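Long-range contacts in DNA polymerase III subunit beta (Helicobacter pylori 26695, PDB 4S3I), which tethers DNA polymerases and other proteins to DNA as a processivity factor, allowing long stretches to be replicated without dissociation: residues A[41-46]-A[58-63]; A[3-8]-A[89-94]; A[282-287]-A[316-321]; A[288-293]-A[303-308]. One frame throughout, in Å; residues are numbered along the deposited sequence.

Contact 1 (A[41-46]-A[58-63]); sequences KEKLFL and YIFTQS
Glu42 meets Thr61 at the mouth of a hairpin, and the oxygen Glu42 O draws two donors of that one residue. The backbone Thr61 N binds it at 3.0 Å, standing well above the carbonyl plane, while the hydroxyl Thr61 OG1 adds a weak bond. With OG1 set between its own backbone N and carbonyl carbon (chi1 63°), the methyl Thr61 CG2 is left to lie against the peptide joining Lys43 and Leu44. Lys43 comes next. Its backbone faces Phe60 in a non-hydrogen-bonded pair, and its extended side chain runs diagonally over a face of Tyr58. Lys43 CE lies 3.5 Å from Tyr58 CE2, and Lys43 NZ sits 3.9 Å from the centre of that ring, a cation-pi contact backed by CH-pi packing of the methylene. The ring has a second neighbour in its own strand: Tyr58 CE2 stands 3.6 Å above the middle of the Phe60 ring face. Leu44 carries the regular ladder: Leu44 N donates to Ile59 O at 2.8 Å and Leu44 O receives Ile59 N at 2.9 Å, while the two side chains lie alongside each other on the buried side. Phe45 then offers a ring face to Tyr58 CB, which is 3.9 Å from the ring centre; the two aromatic planes meet obliquely at 47°. Leu46 CD1 closes on Ile59 CG1 at 4.4 Å, against Leu12, Leu16 and Leu19 of helix 9-19. This is an antiparallel beta hairpin of the N-terminal domain, followed by a classic beta bulge where Gln62 and Ser63 both face Ser6.

Contact 2 (A[3-8]-A[89-94]); sequences MKISVS and IILETK
Met3 N, at the first modelled residue of the chain, binds the hydroxyl Thr93 OG1 at 2.8 Å; the hydroxyl takes the place a backbone carbonyl would have in the last pair, while Thr93 N returns to Met3 O. The rest of the ladder is antiparallel and regular. Reciprocal bonds follow between Ile5 and Leu91 and between Val7 and Ile89; Val7 N to Ile89 O and Ile89 N to Val7 O are both 2.8 Å long. The charged contacts lie on the face that carries Lys4 and Glu92. These two side chains run side by side, and it is the aliphatic Lys4 CD that touches the carboxylate, 3.5 Å from Glu92 OE2. A bend at the last torsion (chi4 -74°) carries the ammonium to Asp65 instead, with which it forms a salt bridge, leaving Lys4 NZ 5.3 Å from Glu92 OE1. Glu92 OE2 is met from above the carboxylate plane by Lys94 NZ at 2.9 Å, although that lysine is poorly ordered. The other face carries Ile5, Val7, Ile89 and Leu91: Ile5 CG1 packs on Leu91 CB at 4.0 Å, and Val7 CG2 approaches Leu91 CD1 at 4.3 Å. At the strand end Met3 CB leans on the methyl Thr93 CG2 at 3.6 Å. Strand 4-7 lies between 63-66 and 89-94, and the latter pairs in turn with 97-102. Against the apolar face, Leu91 reaches Phe77 and Ile89 reaches Ile81 of helix 74-82, while Met3 and Ile5 touch Val39 of strand 34-40; Ser8 occupies the N-cap position of helix 9-19.

Contact 3 (A[282-287]-A[316-321]); sequences LTLEKN and KAFHLG
Leu282 with Leu320 and Leu284 with Phe318 form two hydrogen-bonded antiparallel pairs on either side of the non-hydrogen-bonded pair Thr283 and His319, the short strand axes running at 160° and approaching to 4.7 Å. The four backbone bonds are all short and fairly straight; the shortest, Leu284 N to Phe318 O, measures 2.7 Å. Between them the side chains of Thr283 and His319 lie alongside each other and point the same way. Thr283 OG1 meets His319 ND1 at 3.1 Å, at the ring edge and near its plane, and either atom could be the donor. The threonine torsion (chi1 -60°) sets OG1 beside its own backbone N and the methyl on the carbonyl side, so that both branches reach the imidazole: Thr283 CG2 is 3.5 Å from His319 CE1. One threonine thus gives the ring edge both a hydrogen bond and a methyl contact. The strands belong to an antiparallel sheet of the C-terminal domain, in which 279-284 lies between 318-323 and 288-293. On the opposite face Leu282, Leu284, Phe318 and Leu320 form an apolar row. Leu284 CB lies 4.2 Å from Phe318 CB, and Leu282 CD2 lies 4.4 Å from Leu320 CD2. Leu282 and Leu284 also pack on Leu341, and Phe318 on Cys343, both from strand 338-343 of another sheet. Past the regular pairing, Ala317 CB rests on Glu285 CG at 3.9 Å, just before the chain turns toward strand 288-293.

Contact 4 (A[288-293]-A[303-308]); sequences NALFES and KTSVEI
Phe291 and Thr304 are brought together by their first torsions: the phenyl CG lies beside its own backbone N (chi1 -55°), and Thr304 sends OG1 anti to its N (chi1 -166°), leaving its methyl beside the ring. Thr304 CG2 consequently lies 3.9 Å from Phe291 CD2, while Thr304 OG1 is turned to bond Ser105 OG of the second subunit. The carbonyl Thr304 O serves twice, accepting Phe291 N at 2.7 Å and meeting the ring edge in its plane, 3.6 Å from Phe291 CD2. Thr304 N returns to Phe291 O, and Ala289 and Val306 repeat this reciprocal pattern. On the other face Leu290 CD1 presses on Ser305 CB at 3.5 Å, and Glu292 and Lys303 run side by side with charged ends apart. At the open end of the hairpin Ile308 reaches over Asn288 and Ala289, its CD1 4.0 Å from Ala289 CB and its CG1 covering Asn288 N, a buried donor with no partner in the model. Strand 279-284 flanks 288-293, and Phe291 meets Phe266 of helix 263-273 edge-to-face. The hairpin's outer strand 301-307 lies at the subunit interface, where Lys303 continues the sheet in an antiparallel ladder, as at the joints of this family's rings.

Overall arrangement
From the N terminus, strand 4-7 opens contact 2, which is completed only at strand 89-94; within that loop the chain turns through hairpin 43-60 and closes contact 1. The two touch where Gln62 N bonds Ser6 O, joining the sheet of strand 4-7 to the one that runs on from the N-terminal into the central domain. Much later, beyond the central domain, contact 3 opens at strand 279-284 and closes at 318-323, enclosing the hairpin of contact 4. These also touch, Thr283 O receiving Leu290 N, and all their strands form one sheet. No pair crosses. The two groups lie on opposite sides of the chain centre, contacts 1 and 3 being about 63 Å apart between centres.

Contact 1 (A[41-46]-A[58-63])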
loop_
_atom_site.group_PDB
_atom_site.type_symbol
_atom_site.label_atom_id
_atom_site.label_comp_id
_atom_site.label_asym_id
_atom_site.label_seq_id
_atom_site.Cartn_x
_atom_site.Cartn_y
_atom_site.Cartn_z
ATOM N N LYS A 41 39.554 7.452 -8.067
ATOM C CA LYS A 41 40.131 6.164 -8.452
ATOM C C LYS A 41 39.047 5.234 -8.995
ATOM O O LYS A 41 38.352 5.581 -9.953
ATOM C CB LYS A 41 40.907 5.543 -7.283
ATOM C CG LYS A 41 42.124 6.380 -6.872
ATOM C CD LYS A 41 42.619 6.041 -5.475
ATOM C CE LYS A 41 43.588 7.103 -4.973
ATOM N NZ LYS A 41 43.948 6.903 -3.538
ATOM N N GLU A 42 38.877 4.067 -8.391
ATOM C CA GLU A 42 37.885 3.138 -8.916
ATOM C C GLU A 42 36.570 3.136 -8.137
ATOM O O GLU A 42 35.831 2.152 -8.181
ATOM C CB GLU A 42 38.460 1.722 -9.016
ATOM C CG GLU A 42 38.700 1.250 -10.454
ATOM C CD GLU A 42 39.712 2.108 -11.212
ATOM O OE1 GLU A 42 39.491 2.359 -12.418
ATOM O OE2 GLU A 42 40.728 2.522 -10.610
ATOM N N LYS A 43 36.276 4.230 -7.435
ATOM C CA LYS A 43 35.005 4.352 -6.707
ATOM C C LYS A 43 34.187 5.551 -7.192
ATOM O O LYS A 43 34.753 6.576 -7.598
ATOM C CB LYS A 43 35.239 4.479 -5.192
ATOM C CG LYS A 43 35.839 3.244 -4.496
ATOM C CD LYS A 43 35.946 3.470 -2.980
ATOM C CE LYS A 43 36.341 2.203 -2.216
ATOM N NZ LYS A 43 36.412 2.441 -0.740
ATOM N N LEU A 44 32.861 5.409 -7.167
ATOM C CA LEU A 44 31.947 6.551 -7.283
ATOM C C LEU A 44 31.277 6.739 -5.931
ATOM O O LEU A 44 30.612 5.835 -5.437
ATOM C CB LEU A 44 30.865 6.307 -8.342
ATOM C CG LEU A 44 29.703 7.307 -8.307
ATOM C CD1 LEU A 44 30.159 8.660 -8.834
ATOM C CD2 LEU A 44 28.508 6.810 -9.099
ATOM N N PHE A 45 31.479 7.899 -5.322
ATOM C CA PHE A 45 30.827 8.225 -4.068
ATOM C C PHE A 45 29.590 9.060 -4.349
ATOM O O PHE A 45 29.627 10.001 -5.147
ATOM C CB PHE A 45 31.773 9.018 -3.164
ATOM C CG PHE A 45 32.896 8.194 -2.592
ATOM C CD1 PHE A 45 34.066 7.998 -3.316
ATOM C CD2 PHE A 45 32.773 7.603 -1.335
ATOM C CE1 PHE A 45 35.116 7.233 -2.788
ATOM C CE2 PHE A 45 33.812 6.829 -0.799
ATOM C CZ PHE A 45 34.983 6.648 -1.531
ATOM N N LEU A 46 28.507 8.711 -3.677
ATOM C CA LEU A 46 27.247 9.413 -3.821
ATOM C C LEU A 46 26.850 9.841 -2.416
ATOM O O LEU A 46 26.854 9.022 -1.489
ATOM C CB LEU A 46 26.190 8.491 -4.440
ATOM C CG LEU A 46 26.540 7.770 -5.748
ATOM C CD1 LEU A 46 27.203 6.435 -5.480
ATOM C CD2 LEU A 46 25.294 7.543 -6.628
ATOM N N TYR A 58 29.329 4.441 -1.545
ATOM C CA TYR A 58 30.094 4.290 -2.778
ATOM C C TYR A 58 29.699 3.029 -3.533
ATOM O O TYR A 58 29.215 2.059 -2.938
ATOM C CB TYR A 58 31.607 4.303 -2.520
ATOM C CG TYR A 58 32.185 2.962 -2.117
ATOM C CD1 TYR A 58 32.338 2.629 -0.781
ATOM C CD2 TYR A 58 32.598 2.034 -3.077
ATOM C CE1 TYR A 58 32.877 1.411 -0.407
ATOM C CE2 TYR A 58 33.126 0.812 -2.711
ATOM C CZ TYR A 58 33.265 0.507 -1.373
ATOM O OH TYR A 58 33.793 -0.707 -0.992
ATOM N N ILE A 59 29.911 3.054 -4.846
ATOM C CA ILE A 59 29.928 1.836 -5.642
ATOM C C ILE A 59 31.231 1.825 -6.431
ATOM O O ILE A 59 31.818 2.882 -6.688
ATOM C CB ILE A 59 28.727 1.737 -6.600
ATOM C CG1 ILE A 59 28.729 2.885 -7.613
ATOM C CG2 ILE A 59 27.413 1.679 -5.814
ATOM C CD1 ILE A 59 27.602 2.781 -8.677
ATOM N N PHE A 60 31.692 0.631 -6.798
ATOM C CA PHE A 60 32.884 0.516 -7.623
ATOM C C PHE A 60 32.489 0.847 -9.045
ATOM O O PHE A 60 31.401 0.484 -9.487
ATOM C CB PHE A 60 33.439 -0.909 -7.577
ATOM C CG PHE A 60 34.076 -1.277 -6.265
ATOM C CD1 PHE A 60 35.287 -0.701 -5.881
ATOM C CD2 PHE A 60 33.481 -2.211 -5.429
ATOM C CE1 PHE A 60 35.883 -1.038 -4.673
ATOM C CE2 PHE A 60 34.071 -2.561 -4.217
ATOM C CZ PHE A 60 35.273 -1.973 -3.840
ATOM N N THR A 61 33.370 1.524 -9.766
ATOM C CA THR A 61 33.156 1.780 -11.184
ATOM C C THR A 61 33.582 0.576 -12.022
ATOM O O THR A 61 34.536 -0.124 -11.674
ATOM C CB THR A 61 33.952 3.010 -11.650
ATOM O OG1 THR A 61 35.352 2.753 -11.490
ATOM C CG2 THR A 61 33.562 4.233 -10.832
ATOM N N GLN A 62 32.864 0.339 -13.118
ATOM C CA GLN A 62 33.252 -0.677 -14.089
ATOM C C GLN A 62 34.418 -0.180 -14.922
ATOM O O GLN A 62 35.290 -0.954 -15.321
ATOM C CB GLN A 62 32.080 -1.028 -14.997
ATOM C CG GLN A 62 30.969 -1.731 -14.258
ATOM C CD GLN A 62 31.476 -2.942 -13.500
ATOM O OE1 GLN A 62 31.372 -3.015 -12.273
ATOM N NE2 GLN A 62 32.037 -3.902 -14.230
ATOM N N SER A 63 34.416 1.119 -15.197
ATOM C CA SER A 63 35.552 1.761 -15.830
ATOM C C SER A 63 35.583 3.207 -15.375
ATOM O O SER A 63 34.587 3.732 -14.863
ATOM C CB SER A 63 35.501 1.657 -17.360
ATOM O OG SER A 63 34.544 2.533 -17.928
#

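Contact 2 (A[3-8]-A[89-94])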
loop_
_atom_site.group_PDB
_atom_site.type_symbol
_atom_site.label_atom_id
_atom_site.label_comp_id
_atom_site.label_asym_id
_atom_site.label_seq_id
_atom_site.Cartn_x
_atom_site.Cartn_y
_atom_site.Cartn_z
ATOM N N MET A 3 33.897 14.539 -15.277
ATOM C CA MET A 3 33.676 13.159 -14.848
ATOM C C MET A 3 33.331 12.259 -16.022
ATOM O O MET A 3 32.584 12.657 -16.913
ATOM C CB MET A 3 32.508 13.083 -13.865
ATOM C CG MET A 3 32.779 13.596 -12.469
ATOM S SD MET A 3 31.347 13.285 -11.399
ATOM C CE MET A 3 30.651 11.830 -12.201
ATOM N N LYS A 4 33.845 11.035 -16.015
ATOM C CA LYS A 4 33.440 10.051 -17.020
ATOM C C LYS A 4 33.736 8.639 -16.514
ATOM O O LYS A 4 34.902 8.280 -16.267
ATOM C CB LYS A 4 34.155 10.324 -18.349
ATOM C CG LYS A 4 33.913 9.271 -19.420
ATOM C CD LYS A 4 34.194 9.840 -20.807
ATOM C CE LYS A 4 34.027 8.787 -21.899
ATOM N NZ LYS A 4 35.164 7.825 -21.909
ATOM N N ILE A 5 32.678 7.858 -16.319
ATOM C CA ILE A 5 32.781 6.509 -15.789
ATOM C C ILE A 5 31.680 5.626 -16.373
ATOM O O ILE A 5 30.741 6.119 -17.006
ATOM C CB ILE A 5 32.604 6.508 -14.272
ATOM C CG1 ILE A 5 31.264 7.138 -13.894
ATOM C CG2 ILE A 5 33.740 7.251 -13.558
ATOM C CD1 ILE A 5 30.885 6.945 -12.441
ATOM N N SER A 6 31.775 4.321 -16.132
ATOM C CA SER A 6 30.651 3.434 -16.377
ATOM C C SER A 6 30.426 2.670 -15.096
ATOM O O SER A 6 31.389 2.374 -14.370
ATOM C CB SER A 6 30.921 2.470 -17.534
ATOM O OG SER A 6 31.819 1.445 -17.152
ATOM N N VAL A 7 29.164 2.380 -14.792
ATOM C CA VAL A 7 28.823 1.641 -13.586
ATOM C C VAL A 7 27.786 0.570 -13.873
ATOM O O VAL A 7 27.149 0.562 -14.932
ATOM C CB VAL A 7 28.283 2.566 -12.467
ATOM C CG1 VAL A 7 29.326 3.612 -12.076
ATOM C CG2 VAL A 7 26.998 3.246 -12.922
ATOM N N SER A 8 27.620 -0.329 -12.912
ATOM C CA SER A 8 26.596 -1.349 -12.991
ATOM C C SER A 8 25.236 -0.726 -12.674
ATOM O O SER A 8 25.089 -0.011 -11.681
ATOM C CB SER A 8 26.904 -2.473 -12.002
ATOM O OG SER A 8 25.863 -3.430 -11.970
ATOM N N ILE A 89 25.963 1.426 -17.333
ATOM C CA ILE A 89 25.542 2.800 -17.605
ATOM C C ILE A 89 26.721 3.751 -17.617
ATOM O O ILE A 89 27.564 3.712 -16.725
ATOM C CB ILE A 89 24.536 3.268 -16.541
ATOM C CG1 ILE A 89 23.244 2.453 -16.665
ATOM C CG2 ILE A 89 24.246 4.770 -16.671
ATOM C CD1 ILE A 89 22.292 2.642 -15.508
ATOM N N ILE A 90 26.775 4.607 -18.630
ATOM C CA ILE A 90 27.814 5.612 -18.731
ATOM C C ILE A 90 27.356 6.927 -18.100
ATOM O O ILE A 90 26.289 7.442 -18.432
ATOM C CB ILE A 90 28.184 5.849 -20.201
ATOM C CG1 ILE A 90 28.886 4.610 -20.768
ATOM C CG2 ILE A 90 29.041 7.091 -20.357
ATOM C CD1 ILE A 90 29.131 4.658 -22.269
ATOM N N LEU A 91 28.164 7.471 -17.194
ATOM C CA LEU A 91 27.891 8.784 -16.618
ATOM C C LEU A 91 29.009 9.719 -17.015
ATOM O O LEU A 91 30.186 9.440 -16.754
ATOM C CB LEU A 91 27.773 8.704 -15.099
ATOM C CG LEU A 91 26.777 7.657 -14.620
ATOM C CD1 LEU A 91 26.822 7.505 -13.104
ATOM C CD2 LEU A 91 25.361 8.004 -15.086
ATOM N N GLU A 92 28.659 10.820 -17.666
ATOM C CA GLU A 92 29.681 11.739 -18.150
ATOM C C GLU A 92 29.224 13.186 -18.030
ATOM O O GLU A 92 28.147 13.537 -18.501
ATOM C CB GLU A 92 30.020 11.424 -19.613
ATOM C CG GLU A 92 31.029 12.388 -20.247
ATOM C CD GLU A 92 31.493 11.927 -21.625
ATOM O OE1 GLU A 92 30.910 10.955 -22.162
ATOM O OE2 GLU A 92 32.443 12.539 -22.164
ATOM N N THR A 93 30.040 14.031 -17.413
ATOM C CA THR A 93 29.670 15.432 -17.295
ATOM C C THR A 93 29.922 16.148 -18.612
ATOM O O THR A 93 30.841 15.811 -19.360
ATOM C CB THR A 93 30.426 16.148 -16.172
ATOM O OG1 THR A 93 31.829 16.045 -16.418
ATOM C CG2 THR A 93 30.088 15.520 -14.824
ATOM N N LYS A 94 29.083 17.135 -18.885
ATOM C CA LYS A 94 29.215 17.962 -20.063
ATOM C C LYS A 94 28.757 19.344 -19.625
ATOM O O LYS A 94 27.572 19.552 -19.391
ATOM C CB LYS A 94 28.337 17.417 -21.194
ATOM C CG LYS A 94 29.096 16.665 -22.297
ATOM C CD LYS A 94 29.196 15.157 -22.048
ATOM C CE LYS A 94 29.827 14.428 -23.246
ATOM N NZ LYS A 94 31.253 14.802 -23.498
#

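Contact 3 (A[282-287]-A[316-321])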
loop_
_atom_site.group_PDB
_atom_site.type_symbol
_atom_site.label_atom_id
_atom_site.label_comp_id
_atom_site.label_asym_id
_atom_site.label_seq_id
_atom_site.Cartn_x
_atom_site.Cartn_y
_atom_site.Cartn_z
ATOM N N LEU A 282 -8.731 -6.960 31.585
ATOM C CA LEU A 282 -8.127 -8.287 31.700
ATOM C C LEU A 282 -8.415 -8.868 33.084
ATOM O O LEU A 282 -8.150 -8.227 34.103
ATOM C CB LEU A 282 -6.610 -8.194 31.506
ATOM C CG LEU A 282 -5.788 -9.441 31.856
ATOM C CD1 LEU A 282 -6.122 -10.572 30.887
ATOM C CD2 LEU A 282 -4.269 -9.158 31.855
ATOM N N THR A 283 -8.954 -10.077 33.125
ATOM C CA THR A 283 -9.213 -10.718 34.408
ATOM C C THR A 283 -8.418 -11.995 34.505
ATOM O O THR A 283 -8.634 -12.925 33.728
ATOM C CB THR A 283 -10.692 -11.067 34.603
ATOM O OG1 THR A 283 -11.495 -9.878 34.547
ATOM C CG2 THR A 283 -10.881 -11.758 35.958
ATOM N N LEU A 284 -7.498 -12.046 35.463
ATOM C CA LEU A 284 -6.696 -13.247 35.664
ATOM C C LEU A 284 -7.246 -14.090 36.818
ATOM O O LEU A 284 -7.481 -13.575 37.918
ATOM C CB LEU A 284 -5.239 -12.875 35.917
ATOM C CG LEU A 284 -4.547 -12.285 34.694
ATOM C CD1 LEU A 284 -3.155 -11.831 35.055
ATOM C CD2 LEU A 284 -4.491 -13.330 33.590
ATOM N N GLU A 285 -7.469 -15.374 36.543
ATOM C CA GLU A 285 -7.869 -16.349 37.556
ATOM C C GLU A 285 -6.847 -17.452 37.541
ATOM O O GLU A 285 -5.917 -17.419 36.727
ATOM C CB GLU A 285 -9.253 -16.929 37.252
ATOM C CG GLU A 285 -10.406 -16.056 37.699
ATOM C CD GLU A 285 -11.753 -16.539 37.161
ATOM O OE1 GLU A 285 -11.792 -17.594 36.482
ATOM O OE2 GLU A 285 -12.769 -15.852 37.412
ATOM N N LYS A 286 -7.022 -18.449 38.406
ATOM C CA LYS A 286 -5.991 -19.472 38.539
ATOM C C LYS A 286 -5.743 -20.234 37.241
ATOM O O LYS A 286 -4.594 -20.484 36.867
ATOM C CB LYS A 286 -6.295 -20.442 39.681
ATOM C CG LYS A 286 -5.189 -21.475 39.861
ATOM C CD LYS A 286 -5.410 -22.382 41.059
ATOM C CE LYS A 286 -4.591 -23.655 40.911
ATOM N NZ LYS A 286 -4.905 -24.352 39.627
ATOM N N ASN A 287 -6.811 -20.584 36.536
ATOM C CA ASN A 287 -6.651 -21.335 35.294
ATOM C C ASN A 287 -7.377 -20.703 34.119
ATOM O O ASN A 287 -7.737 -21.395 33.171
ATOM C CB ASN A 287 -7.118 -22.786 35.459
ATOM C CG ASN A 287 -6.253 -23.565 36.416
ATOM O OD1 ASN A 287 -6.598 -23.708 37.590
ATOM N ND2 ASN A 287 -5.109 -24.071 35.925
ATOM N N LYS A 316 -7.649 -15.388 44.130
ATOM C CA LYS A 316 -8.861 -14.636 43.821
ATOM C C LYS A 316 -8.573 -13.765 42.603
ATOM O O LYS A 316 -7.467 -13.240 42.464
ATOM C CB LYS A 316 -9.265 -13.755 45.003
ATOM C CG LYS A 316 -8.187 -12.763 45.422
ATOM C CD LYS A 316 -8.609 -11.947 46.633
ATOM C CE LYS A 316 -7.572 -10.888 46.984
ATOM N NZ LYS A 316 -7.570 -9.758 46.015
ATOM N N ALA A 317 -9.569 -13.604 41.737
ATOM C CA ALA A 317 -9.397 -12.920 40.449
ATOM C C ALA A 317 -8.638 -11.583 40.520
ATOM O O ALA A 317 -8.901 -10.748 41.388
ATOM C CB ALA A 317 -10.750 -12.738 39.759
ATOM N N PHE A 318 -7.683 -11.405 39.609
ATOM C CA PHE A 318 -6.945 -10.151 39.489
ATOM C C PHE A 318 -7.490 -9.400 38.271
ATOM O O PHE A 318 -7.543 -9.952 37.167
ATOM C CB PHE A 318 -5.449 -10.444 39.343
ATOM C CG PHE A 318 -4.580 -9.209 39.234
ATOM C CD1 PHE A 318 -4.249 -8.468 40.366
ATOM C CD2 PHE A 318 -4.063 -8.817 38.004
ATOM C CE1 PHE A 318 -3.436 -7.335 40.272
ATOM C CE2 PHE A 318 -3.248 -7.684 37.897
ATOM C CZ PHE A 318 -2.937 -6.943 39.033
ATOM N N HIS A 319 -7.914 -8.157 38.472
ATOM C CA HIS A 319 -8.474 -7.362 37.384
ATOM C C HIS A 319 -7.522 -6.240 36.983
ATOM O O HIS A 319 -7.045 -5.489 37.840
ATOM C CB HIS A 319 -9.821 -6.774 37.791
ATOM C CG HIS A 319 -10.818 -7.798 38.240
ATOM N ND1 HIS A 319 -11.561 -8.554 37.354
ATOM C CD2 HIS A 319 -11.201 -8.188 39.477
ATOM C CE1 HIS A 319 -12.354 -9.365 38.031
ATOM N NE2 HIS A 319 -12.156 -9.164 39.319
ATOM N N LEU A 320 -7.253 -6.121 35.682
ATOM C CA LEU A 320 -6.322 -5.099 35.171
ATOM C C LEU A 320 -6.862 -4.404 33.910
ATOM O O LEU A 320 -7.180 -5.069 32.921
ATOM C CB LEU A 320 -4.961 -5.733 34.875
ATOM C CG LEU A 320 -3.851 -4.791 34.415
ATOM C CD1 LEU A 320 -3.428 -3.868 35.557
ATOM C CD2 LEU A 320 -2.663 -5.590 33.884
ATOM N N GLY A 321 -6.984 -3.077 33.953
ATOM C CA GLY A 321 -7.410 -2.310 32.790
ATOM C C GLY A 321 -6.203 -1.960 31.934
ATOM O O GLY A 321 -5.230 -1.395 32.444
#

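Contact 4 (A[288-293]-A[303-308])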
loop_
_atom_site.group_PDB
_atom_site.type_symbol
_atom_site.label_atom_id
_atom_site.label_comp_id
_atom_site.label_asym_id
_atom_site.label_seq_id
_atom_site.Cartn_x
_atom_site.Cartn_y
_atom_site.Cartn_z
ATOM N N ASN A 288 -7.577 -19.391 34.174
ATOM C CA ASN A 288 -8.274 -18.695 33.097
ATOM C C ASN A 288 -7.851 -17.238 32.948
ATOM O O ASN A 288 -7.541 -16.558 33.929
ATOM C CB ASN A 288 -9.797 -18.767 33.308
ATOM C CG ASN A 288 -10.434 -19.944 32.588
ATOM O OD1 ASN A 288 -10.545 -21.049 33.136
ATOM N ND2 ASN A 288 -10.854 -19.713 31.350
ATOM N N ALA A 289 -7.841 -16.761 31.709
ATOM C CA ALA A 289 -7.610 -15.341 31.444
ATOM C C ALA A 289 -8.823 -14.864 30.695
ATOM O O ALA A 289 -9.165 -15.444 29.662
ATOM C CB ALA A 289 -6.353 -15.145 30.594
ATOM N N LEU A 290 -9.484 -13.831 31.214
ATOM C CA LEU A 290 -10.710 -13.335 30.611
ATOM C C LEU A 290 -10.414 -11.970 29.998
ATOM O O LEU A 290 -9.721 -11.161 30.607
ATOM C CB LEU A 290 -11.812 -13.164 31.664
ATOM C CG LEU A 290 -12.300 -14.279 32.603
ATOM C CD1 LEU A 290 -12.880 -15.458 31.831
ATOM C CD2 LEU A 290 -11.238 -14.756 33.629
ATOM N N PHE A 291 -10.976 -11.694 28.828
ATOM C CA PHE A 291 -10.761 -10.403 28.183
ATOM C C PHE A 291 -12.106 -9.786 27.834
ATOM O O PHE A 291 -12.929 -10.434 27.198
ATOM C CB PHE A 291 -9.949 -10.572 26.893
ATOM C CG PHE A 291 -8.634 -11.297 27.067
ATOM C CD1 PHE A 291 -7.430 -10.599 27.031
ATOM C CD2 PHE A 291 -8.599 -12.680 27.219
ATOM C CE1 PHE A 291 -6.206 -11.264 27.169
ATOM C CE2 PHE A 291 -7.388 -13.359 27.358
ATOM C CZ PHE A 291 -6.186 -12.654 27.328
ATOM N N GLU A 292 -12.325 -8.533 28.236
ATOM C CA GLU A 292 -13.579 -7.837 27.938
ATOM C C GLU A 292 -13.312 -6.436 27.414
ATOM O O GLU A 292 -12.471 -5.721 27.954
ATOM C CB GLU A 292 -14.460 -7.724 29.196
ATOM C CG GLU A 292 -15.058 -9.037 29.689
ATOM C CD GLU A 292 -15.764 -8.913 31.034
ATOM O OE1 GLU A 292 -15.075 -8.678 32.052
ATOM O OE2 GLU A 292 -17.007 -9.059 31.070
ATOM N N SER A 293 -14.049 -6.039 26.385
ATOM C CA SER A 293 -13.936 -4.683 25.853
ATOM C C SER A 293 -14.333 -3.696 26.942
ATOM O O SER A 293 -15.270 -3.950 27.697
ATOM C CB SER A 293 -14.829 -4.504 24.628
ATOM O OG SER A 293 -16.188 -4.744 24.941
ATOM N N LYS A 303 -16.175 -10.227 24.357
ATOM C CA LYS A 303 -15.553 -10.986 25.437
ATOM C C LYS A 303 -14.878 -12.212 24.860
ATOM O O LYS A 303 -15.353 -12.786 23.868
ATOM C CB LYS A 303 -16.585 -11.463 26.476
ATOM C CG LYS A 303 -17.865 -10.639 26.595
ATOM C CD LYS A 303 -18.638 -10.988 27.874
ATOM C CE LYS A 303 -18.645 -12.492 28.136
ATOM N NZ LYS A 303 -19.461 -12.873 29.331
ATOM N N THR A 304 -13.796 -12.637 25.499
ATOM C CA THR A 304 -13.231 -13.949 25.208
ATOM C C THR A 304 -12.405 -14.405 26.388
ATOM O O THR A 304 -12.086 -13.613 27.279
ATOM C CB THR A 304 -12.352 -13.952 23.938
ATOM O OG1 THR A 304 -12.103 -15.308 23.536
ATOM C CG2 THR A 304 -11.035 -13.266 24.202
ATOM N N SER A 305 -12.068 -15.687 26.409
ATOM C CA SER A 305 -11.210 -16.195 27.454
ATOM C C SER A 305 -10.294 -17.280 26.923
ATOM O O SER A 305 -10.518 -17.864 25.857
ATOM C CB SER A 305 -12.017 -16.705 28.653
ATOM O OG SER A 305 -12.783 -17.846 28.315
ATOM N N VAL A 306 -9.258 -17.538 27.701
ATOM C CA VAL A 306 -8.256 -18.515 27.366
ATOM C C VAL A 306 -7.977 -19.354 28.625
ATOM O O VAL A 306 -7.843 -18.814 29.725
ATOM C CB VAL A 306 -7.003 -17.774 26.854
ATOM C CG1 VAL A 306 -5.726 -18.404 27.381
ATOM C CG2 VAL A 306 -7.022 -17.694 25.333
ATOM N N GLU A 307 -7.924 -20.671 28.467
ATOM C CA GLU A 307 -7.591 -21.541 29.585
ATOM C C GLU A 307 -6.104 -21.395 29.902
ATOM O O GLU A 307 -5.273 -21.331 28.988
ATOM C CB GLU A 307 -7.889 -22.991 29.217
ATOM C CG GLU A 307 -7.595 -23.995 30.316
ATOM C CD GLU A 307 -7.996 -25.415 29.928
ATOM O OE1 GLU A 307 -8.683 -25.588 28.891
ATOM O OE2 GLU A 307 -7.622 -26.355 30.665
ATOM N N ILE A 308 -5.764 -21.342 31.184
ATOM C CA ILE A 308 -4.363 -21.366 31.611
ATOM C C ILE A 308 -4.054 -22.707 32.293
ATOM O O ILE A 308 -4.469 -22.941 33.435
ATOM C CB ILE A 308 -4.069 -20.214 32.574
ATOM C CG1 ILE A 308 -4.471 -18.887 31.932
ATOM C CG2 ILE A 308 -2.583 -20.192 32.969
ATOM C CD1 ILE A 308 -4.302 -17.698 32.841
#